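Local coordinates for VirK protein (Legionella pneumophila, PDB 5XTA) that is of unknown function but belongs to the VirK family and is probably exported through type II secretion, at residues R19-N25 with A38-P44; D52-T56 with N81-E85. The protein carries 3 engineered substitutions. All blocks are in the same frame, centred on the assembly; numbering follows the deposited sequence.

Contact 1 (R19-N25 with A38-P44); sequences RITFVIN and AIVSVTP. With SO4 (sulfate ion), chain E.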
ATOM      1  N   ARG A  19      -9.629   0.147  -8.888  1.00 26.09           N
ATOM      2  CA  ARG A  19      -9.110  -0.560  -7.731  1.00 26.90           C
ATOM      3  C   ARG A  19     -10.273  -1.230  -6.968  1.00 26.86           C
ATOM      4  O   ARG A  19     -11.266  -0.606  -6.675  1.00 27.75           O
ATOM      5  CB  ARG A  19      -8.320   0.390  -6.852  1.00 26.04           C
ATOM      6  CG  ARG A  19      -7.689  -0.365  -5.685  1.00 29.60           C
ATOM      7  CD  ARG A  19      -6.414   0.259  -5.182  1.00 31.61           C
ATOM      8  NE  ARG A  19      -5.927  -0.463  -3.995  1.00 32.89           N
ATOM      9  CZ  ARG A  19      -4.893  -0.077  -3.267  1.00 34.57           C
ATOM     10  NH1 ARG A  19      -4.265   1.039  -3.603  1.00 36.88           N
ATOM     11  NH2 ARG A  19      -4.492  -0.804  -2.206  1.00 37.83           N
ATOM     12  N   ILE A  20     -10.140  -2.525  -6.713  1.00 25.48           N
ATOM     13  CA  ILE A  20     -11.177  -3.344  -6.117  1.00 24.68           C
ATOM     14  C   ILE A  20     -11.065  -3.442  -4.579  1.00 24.73           C
ATOM     15  O   ILE A  20      -9.984  -3.593  -4.031  1.00 23.00           O
ATOM     16  CB  ILE A  20     -11.054  -4.756  -6.746  1.00 26.74           C
ATOM     17  CG1 ILE A  20     -11.281  -4.711  -8.284  1.00 29.89           C
ATOM     18  CG2 ILE A  20     -11.972  -5.761  -6.124  1.00 28.22           C
ATOM     19  CD1 ILE A  20     -12.444  -3.859  -8.761  1.00 31.24           C
ATOM     20  N   THR A  21     -12.198  -3.447  -3.900  1.00 23.04           N
ATOM     21  CA  THR A  21     -12.272  -3.682  -2.461  1.00 23.03           C
ATOM     22  C   THR A  21     -13.194  -4.868  -2.183  1.00 23.42           C
ATOM     23  O   THR A  21     -14.316  -4.938  -2.704  1.00 23.07           O
ATOM     24  CB  THR A  21     -12.757  -2.425  -1.708  1.00 22.54           C
ATOM     25  OG1 THR A  21     -11.800  -1.379  -1.879  1.00 22.02           O
ATOM     26  CG2 THR A  21     -12.881  -2.688  -0.209  1.00 22.91           C
ATOM     27  N   PHE A  22     -12.705  -5.780  -1.345  1.00 24.65           N
ATOM     28  CA  PHE A  22     -13.447  -6.941  -0.860  1.00 25.25           C
ATOM     29  C   PHE A  22     -13.957  -6.672   0.555  1.00 25.91           C
ATOM     30  O   PHE A  22     -13.166  -6.300   1.437  1.00 23.53           O
ATOM     31  CB  PHE A  22     -12.583  -8.198  -0.850  1.00 26.28           C
ATOM     32  CG  PHE A  22     -12.039  -8.543  -2.182  1.00 28.51           C
ATOM     33  CD1 PHE A  22     -12.862  -9.060  -3.162  1.00 30.43           C
ATOM     34  CD2 PHE A  22     -10.713  -8.285  -2.501  1.00 32.51           C
ATOM     35  CE1 PHE A  22     -12.373  -9.363  -4.427  1.00 30.62           C
ATOM     36  CE2 PHE A  22     -10.236  -8.558  -3.773  1.00 32.84           C
ATOM     37  CZ  PHE A  22     -11.064  -9.120  -4.726  1.00 31.45           C
ATOM     38  N   VAL A  23     -15.278  -6.835   0.720  1.00 25.40           N
ATOM     39  CA  VAL A  23     -15.944  -6.781   2.017  1.00 25.93           C
ATOM     40  C   VAL A  23     -16.562  -8.149   2.337  1.00 25.93           C
ATOM     41  O   VAL A  23     -17.424  -8.663   1.612  1.00 24.25           O
ATOM     42  CB  VAL A  23     -16.964  -5.649   2.096  1.00 27.75           C
ATOM     43  CG1 VAL A  23     -17.526  -5.534   3.501  1.00 29.33           C
ATOM     44  CG2 VAL A  23     -16.310  -4.323   1.735  1.00 27.14           C
ATOM     45  N   ILE A  24     -16.084  -8.748   3.411  1.00 25.28           N
ATOM     46  CA  ILE A  24     -16.478 -10.075   3.784  1.00 28.39           C
ATOM     47  C   ILE A  24     -17.172 -10.074   5.103  1.00 30.32           C
ATOM     48  O   ILE A  24     -16.625  -9.585   6.108  1.00 30.56           O
ATOM     49  CB  ILE A  24     -15.267 -10.986   3.827  1.00 31.15           C
ATOM     50  CG1 ILE A  24     -14.570 -10.764   2.487  1.00 33.58           C
ATOM     51  CG2 ILE A  24     -15.689 -12.443   4.086  1.00 34.48           C
ATOM     52  CD1 ILE A  24     -13.645 -11.820   2.020  1.00 36.64           C
ATOM     53  N   ASN A  25     -18.366 -10.658   5.096  1.00 30.63           N
ATOM     54  CA  ASN A  25     -19.176 -10.827   6.317  1.00 32.65           C
ATOM     55  C   ASN A  25     -19.082 -12.278   6.782  1.00 33.21           C
ATOM     56  O   ASN A  25     -19.746 -13.186   6.233  1.00 29.77           O
ATOM     57  CB  ASN A  25     -20.596 -10.371   6.026  1.00 32.90           C
ATOM     58  CG  ASN A  25     -21.478 -10.315   7.261  1.00 35.72           C
ATOM     59  OD1 ASN A  25     -21.123 -10.744   8.356  1.00 34.37           O
ATOM     60  ND2 ASN A  25     -22.647  -9.753   7.069  1.00 37.05           N
ATOM     61  N   ALA A  38     -17.817 -10.779  12.227  1.00 39.83           N
ATOM     62  CA  ALA A  38     -16.959  -9.668  11.894  1.00 37.79           C
ATOM     63  C   ALA A  38     -17.174  -9.326  10.451  1.00 34.72           C
ATOM     64  O   ALA A  38     -17.591 -10.168   9.669  1.00 33.81           O
ATOM     65  CB  ALA A  38     -15.490  -9.990  12.150  1.00 37.95           C
ATOM     66  N   ILE A  39     -16.973  -8.061  10.130  1.00 32.55           N
ATOM     67  CA  ILE A  39     -16.888  -7.632   8.767  1.00 31.67           C
ATOM     68  C   ILE A  39     -15.455  -7.307   8.510  1.00 30.04           C
ATOM     69  O   ILE A  39     -14.842  -6.627   9.296  1.00 29.91           O
ATOM     70  CB  ILE A  39     -17.802  -6.436   8.535  1.00 34.83           C
ATOM     71  CG1 ILE A  39     -19.244  -6.938   8.789  1.00 39.48           C
ATOM     72  CG2 ILE A  39     -17.645  -5.865   7.115  1.00 31.95           C
ATOM     73  CD1 ILE A  39     -20.359  -6.008   8.346  1.00 42.86           C
ATOM     74  N   VAL A  40     -14.922  -7.798   7.402  1.00 27.43           N
ATOM     75  CA  VAL A  40     -13.544  -7.556   7.046  1.00 27.02           C
ATOM     76  C   VAL A  40     -13.499  -6.935   5.662  1.00 24.15           C
ATOM     77  O   VAL A  40     -14.052  -7.486   4.710  1.00 21.93           O
ATOM     78  CB  VAL A  40     -12.764  -8.853   7.033  1.00 30.04           C
ATOM     79  CG1 VAL A  40     -11.314  -8.617   6.615  1.00 32.83           C
ATOM     80  CG2 VAL A  40     -12.820  -9.462   8.408  1.00 32.84           C
ATOM     81  N   SER A  41     -12.830  -5.793   5.563  1.00 22.32           N
ATOM     82  CA  SER A  41     -12.664  -5.080   4.310  1.00 20.65           C
ATOM     83  C   SER A  41     -11.184  -5.089   3.964  1.00 22.07           C
ATOM     84  O   SER A  41     -10.311  -4.825   4.838  1.00 21.16           O
ATOM     85  CB  SER A  41     -13.176  -3.660   4.473  1.00 20.67           C
ATOM     86  OG  SER A  41     -12.761  -2.822   3.410  1.00 20.27           O
ATOM     87  N   VAL A  42     -10.886  -5.376   2.702  1.00 21.32           N
ATOM     88  CA  VAL A  42      -9.484  -5.392   2.234  1.00 21.72           C
ATOM     89  C   VAL A  42      -9.462  -4.846   0.818  1.00 20.29           C
ATOM     90  O   VAL A  42     -10.250  -5.263  -0.002  1.00 18.80           O
ATOM     91  CB  VAL A  42      -8.859  -6.818   2.204  1.00 26.34           C
ATOM     92  CG1 VAL A  42      -7.437  -6.810   1.616  1.00 27.93           C
ATOM     93  CG2 VAL A  42      -8.800  -7.441   3.600  1.00 29.00           C
ATOM     94  N   THR A  43      -8.510  -3.963   0.531  1.00 20.23           N
ATOM     95  CA  THR A  43      -8.295  -3.497  -0.827  1.00 21.59           C
ATOM     96  C   THR A  43      -6.851  -3.784  -1.256  1.00 22.54           C
ATOM     97  O   THR A  43      -5.948  -3.065  -0.910  1.00 23.42           O
ATOM     98  CB  THR A  43      -8.756  -2.032  -1.104  1.00 24.29           C
ATOM     99  OG1 THR A  43      -8.390  -1.657  -2.446  1.00 25.74           O
ATOM    100  CG2 THR A  43      -8.176  -1.031  -0.201  1.00 24.40           C
ATOM    101  N   PRO A  44      -6.650  -4.855  -2.035  1.00 24.05           N
ATOM    102  CA  PRO A  44      -5.322  -5.152  -2.565  1.00 24.01           C
ATOM    103  C   PRO A  44      -4.943  -4.209  -3.666  1.00 23.57           C
ATOM    104  O   PRO A  44      -5.811  -3.688  -4.355  1.00 24.22           O
ATOM    105  CB  PRO A  44      -5.450  -6.573  -3.082  1.00 24.15           C
ATOM    106  CG  PRO A  44      -6.892  -6.968  -2.936  1.00 27.44           C
ATOM    107  CD  PRO A  44      -7.688  -5.771  -2.537  1.00 24.12           C
TER
HETATM  108  S   SO4 E 201      -1.896   1.412  -0.888  1.00 42.29           S
HETATM  109  O1  SO4 E 201      -2.974   2.307  -1.344  1.00 41.02           O
HETATM  110  O2  SO4 E 201      -2.029   0.229  -1.762  1.00 49.80           O
HETATM  111  O3  SO4 E 201      -0.645   2.121  -1.123  1.00 49.65           O
HETATM  112  O4  SO4 E 201      -2.106   1.025   0.511  1.00 52.72           O
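Arg-19 and Thr-43 meet just before strand 21-25 begins and just after strand 38-42 ends. With CG anti to the backbone N (chi1 -176°) and the chain extended to NE, Arg-19 crosses Thr-43 at about a right angle. Its NH2 donates to Thr-43 O at 3.0 Å; the oxygen lies close to the guanidinium plane, whereas the nitrogen stands above the carbonyl plane. Weak bonds run from NE to Thr-43 OG1 and to Pro-44 O. Thr-43 OG1 in turn donates to Ile-20 O at 3.0 Å, so the hydroxyl bridges the Arg-19 side chain and the backbone of the arginine's own neighbour, Ile-20. Beside it, Pro-44 CG meets the edge of the Phe-22 ring at CE2 (3.8 Å), and Ile-20 CG2 lies over one face, toward its rim.

Behind this end, Phe-22 with Val-42 and Ile-24 with Val-40 form two hydrogen-bonded pairs. On the other face Val-23 CG1 packs against Ile-39 CG2 at 3.6 Å. Arg-19 NH1 and NH2 hold a sulfate, probably from the crystallisation liquor, with NH2 2.7 Å from its O2, and Arg-19 of the three other subunits also binds it. The four converging arginines are consistent with a site suited to an anion.

Contact 2 (D52-T56 with N81-E85); sequences DSRVT and NLDSE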
ATOM      1  N   ASP A  52     -11.695 -16.325 -18.438  1.00 48.79           N
ATOM      2  CA  ASP A  52     -12.791 -15.433 -18.085  1.00 52.67           C
ATOM      3  C   ASP A  52     -13.578 -16.078 -16.948  1.00 45.91           C
ATOM      4  O   ASP A  52     -14.764 -15.830 -16.794  1.00 45.29           O
ATOM      5  CB  ASP A  52     -13.659 -15.115 -19.313  1.00 60.02           C
ATOM      6  CG  ASP A  52     -14.215 -13.690 -19.276  1.00 66.93           C
ATOM      7  OD1 ASP A  52     -13.414 -12.724 -19.331  1.00 66.82           O
ATOM      8  OD2 ASP A  52     -15.449 -13.533 -19.176  1.00 74.59           O
ATOM      9  N   SER A  53     -12.899 -16.883 -16.132  1.00 38.60           N
ATOM     10  CA  SER A  53     -13.593 -17.762 -15.204  1.00 36.86           C
ATOM     11  C   SER A  53     -13.326 -17.544 -13.713  1.00 34.38           C
ATOM     12  O   SER A  53     -14.086 -18.046 -12.876  1.00 30.72           O
ATOM     13  CB  SER A  53     -13.261 -19.203 -15.563  1.00 39.98           C
ATOM     14  OG  SER A  53     -12.006 -19.599 -15.036  1.00 41.65           O
ATOM     15  N   ARG A  54     -12.239 -16.848 -13.377  1.00 30.08           N
ATOM     16  CA  ARG A  54     -11.815 -16.681 -11.989  1.00 31.79           C
ATOM     17  C   ARG A  54     -11.210 -15.307 -11.797  1.00 27.85           C
ATOM     18  O   ARG A  54     -10.487 -14.828 -12.678  1.00 26.05           O
ATOM     19  CB  ARG A  54     -10.744 -17.731 -11.623  1.00 36.34           C
ATOM     20  CG  ARG A  54     -11.263 -18.955 -10.925  1.00 44.62           C
ATOM     21  CD  ARG A  54     -10.148 -19.864 -10.407  1.00 51.06           C
ATOM     22  NE  ARG A  54      -8.990 -20.043 -11.304  1.00 57.21           N
ATOM     23  CZ  ARG A  54      -7.693 -19.960 -10.963  1.00 61.44           C
ATOM     24  NH1 ARG A  54      -7.294 -19.656  -9.728  1.00 63.70           N
ATOM     25  NH2 ARG A  54      -6.760 -20.190 -11.887  1.00 60.69           N
ATOM     26  N   VAL A  55     -11.490 -14.701 -10.638  1.00 26.16           N
ATOM     27  CA  VAL A  55     -10.810 -13.502 -10.166  1.00 23.46           C
ATOM     28  C   VAL A  55     -10.030 -13.863  -8.928  1.00 24.05           C
ATOM     29  O   VAL A  55     -10.578 -14.491  -7.987  1.00 23.56           O
ATOM     30  CB  VAL A  55     -11.815 -12.411  -9.782  1.00 25.07           C
ATOM     31  CG1 VAL A  55     -11.138 -11.226  -9.097  1.00 25.61           C
ATOM     32  CG2 VAL A  55     -12.575 -11.942 -11.001  1.00 25.16           C
ATOM     33  N   THR A  56      -8.756 -13.447  -8.886  1.00 22.75           N
ATOM     34  CA  THR A  56      -7.929 -13.749  -7.735  1.00 23.47           C
ATOM     35  C   THR A  56      -7.149 -12.559  -7.269  1.00 21.27           C
ATOM     36  O   THR A  56      -6.840 -11.656  -8.031  1.00 21.89           O
ATOM     37  CB  THR A  56      -6.930 -14.892  -8.011  1.00 26.00           C
ATOM     38  OG1 THR A  56      -5.964 -14.459  -8.974  1.00 28.13           O
ATOM     39  CG2 THR A  56      -7.629 -16.091  -8.552  1.00 27.80           C
ATOM     40  N   ASN A  81     -10.322 -15.933  -3.941  1.00 26.11           N
ATOM     41  CA  ASN A  81     -10.680 -16.545  -5.201  0.51 27.51           C
ATOM     42  C   ASN A  81     -12.194 -16.415  -5.400  1.00 27.72           C
ATOM     43  O   ASN A  81     -12.953 -16.660  -4.470  1.00 32.11           O
ATOM     44  CB  ASN A  81     -10.269 -18.002  -5.150  0.51 29.82           C
ATOM     45  CG  ASN A  81     -10.095 -18.605  -6.522  0.51 30.99           C
ATOM     46  OD1 ASN A  81     -11.025 -18.662  -7.319  0.51 34.04           O
ATOM     47  ND2 ASN A  81      -8.900 -19.058  -6.801  0.51 32.09           N
ATOM     48  N   LEU A  82     -12.616 -16.022  -6.583  1.00 26.17           N
ATOM     49  CA  LEU A  82     -14.026 -15.878  -6.911  1.00 25.14           C
ATOM     50  C   LEU A  82     -14.215 -16.481  -8.267  1.00 28.42           C
ATOM     51  O   LEU A  82     -13.530 -16.080  -9.230  1.00 27.43           O
ATOM     52  CB  LEU A  82     -14.400 -14.420  -7.003  1.00 24.65           C
ATOM     53  CG  LEU A  82     -15.754 -14.113  -7.600  1.00 24.53           C
ATOM     54  CD1 LEU A  82     -16.844 -14.636  -6.669  1.00 23.31           C
ATOM     55  CD2 LEU A  82     -15.895 -12.615  -7.842  1.00 25.51           C
ATOM     56  N   ASP A  83     -15.147 -17.416  -8.382  1.00 28.14           N
ATOM     57  CA  ASP A  83     -15.371 -18.009  -9.691  1.00 30.92           C
ATOM     58  C   ASP A  83     -16.563 -17.384 -10.396  1.00 29.56           C
ATOM     59  O   ASP A  83     -17.332 -16.624  -9.796  1.00 30.27           O
ATOM     60  CB  ASP A  83     -15.430 -19.540  -9.599  1.00 32.22           C
ATOM     61  CG  ASP A  83     -16.707 -20.056  -8.946  1.00 35.45           C
ATOM     62  OD1 ASP A  83     -17.763 -19.377  -8.947  1.00 38.23           O
ATOM     63  OD2 ASP A  83     -16.652 -21.192  -8.448  1.00 39.84           O
ATOM     64  N   SER A  84     -16.706 -17.699 -11.680  1.00 29.52           N
ATOM     65  CA  SER A  84     -17.791 -17.119 -12.483  1.00 31.60           C
ATOM     66  C   SER A  84     -19.208 -17.520 -12.022  1.00 31.66           C
ATOM     67  O   SER A  84     -20.180 -16.873 -12.394  1.00 32.15           O
ATOM     68  CB  SER A  84     -17.629 -17.466 -13.953  1.00 32.77           C
ATOM     69  OG  SER A  84     -17.735 -18.850 -14.126  1.00 37.07           O
ATOM     70  N   GLU A  85     -19.325 -18.567 -11.219  1.00 33.28           N
ATOM     71  CA  GLU A  85     -20.628 -18.940 -10.645  1.00 37.01           C
ATOM     72  C   GLU A  85     -20.971 -18.143  -9.368  1.00 34.73           C
ATOM     73  O   GLU A  85     -22.058 -18.293  -8.819  1.00 35.81           O
ATOM     74  CB  GLU A  85     -20.670 -20.450 -10.373  1.00 40.28           C
ATOM     75  CG  GLU A  85     -20.511 -21.334 -11.630  1.00 46.83           C
ATOM     76  CD  GLU A  85     -20.036 -22.762 -11.308  1.00 56.21           C
ATOM     77  OE1 GLU A  85     -19.026 -22.905 -10.559  1.00 62.09           O
ATOM     78  OE2 GLU A  85     -20.680 -23.749 -11.786  1.00 62.22           O
TER
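Val-55 N donates to Leu-82 O at 2.8 Å, and the reciprocal bond from Leu-82 N to Val-55 O measures 2.9 Å. The first is nearly straight, with 169° at the hydrogen, while the second is more bent at 147°; in both the donor lies in the carbonyl plane. This hydrogen-bonded pair is the centre of a short antiparallel ladder, and Arg-54 CA lies 3.3 Å from Leu-82 O in a CA-H...O contact. Val-55 and Leu-82 face the same way, with Val-55 CB 4.3 Å from Leu-82 CB, and helix 7-15 covers them through Phe-7 and Ile-10.

The other face is more polar. Arg-54 bends at chi3, and its chain runs obliquely across Asn-81. Thr-56 and Asn-81 lie side by side, pointing the same way. Toward the strand end, Ser-84 N reaches Ser-53 O at 2.9 Å from above the carbonyl plane. Asp-83, with chi1 at 72°, turns its carboxylate away from Arg-54 and back over its own turn, where OD1 accepts from Asp-87 N and weakly from Glu-85 N; the acid thus ties together the connection into strand 87-96.

On the far side of residues 52-56, Ser-53 and Arg-54 both face one residue of strand 46-50, a classic beta bulge. The whole is the open end of a beta hairpin formed by strands 54-63 and 74-83, within an antiparallel meander.

In the fold
Both contacts are antiparallel strand pairs, but they belong to different sheets of the chain. Contact 1 is buried and lies in the three-stranded sheet, whereas contact 2 sits farther out, partly exposed, where the long hairpin of the six-stranded sheet opens. Their centres are 16 Å apart and they do not touch, yet Phe-22 of contact 1 packs on Ala-57 and Phe-80, which lie in the two strands that contact 2 joins. Chemistry follows place. In 38-44 the strand continues its sheet into a second subunit, and the arginine end meets a shared anion; no other chain of the assembly reaches contact 2, whose polar end is organised within its own turn.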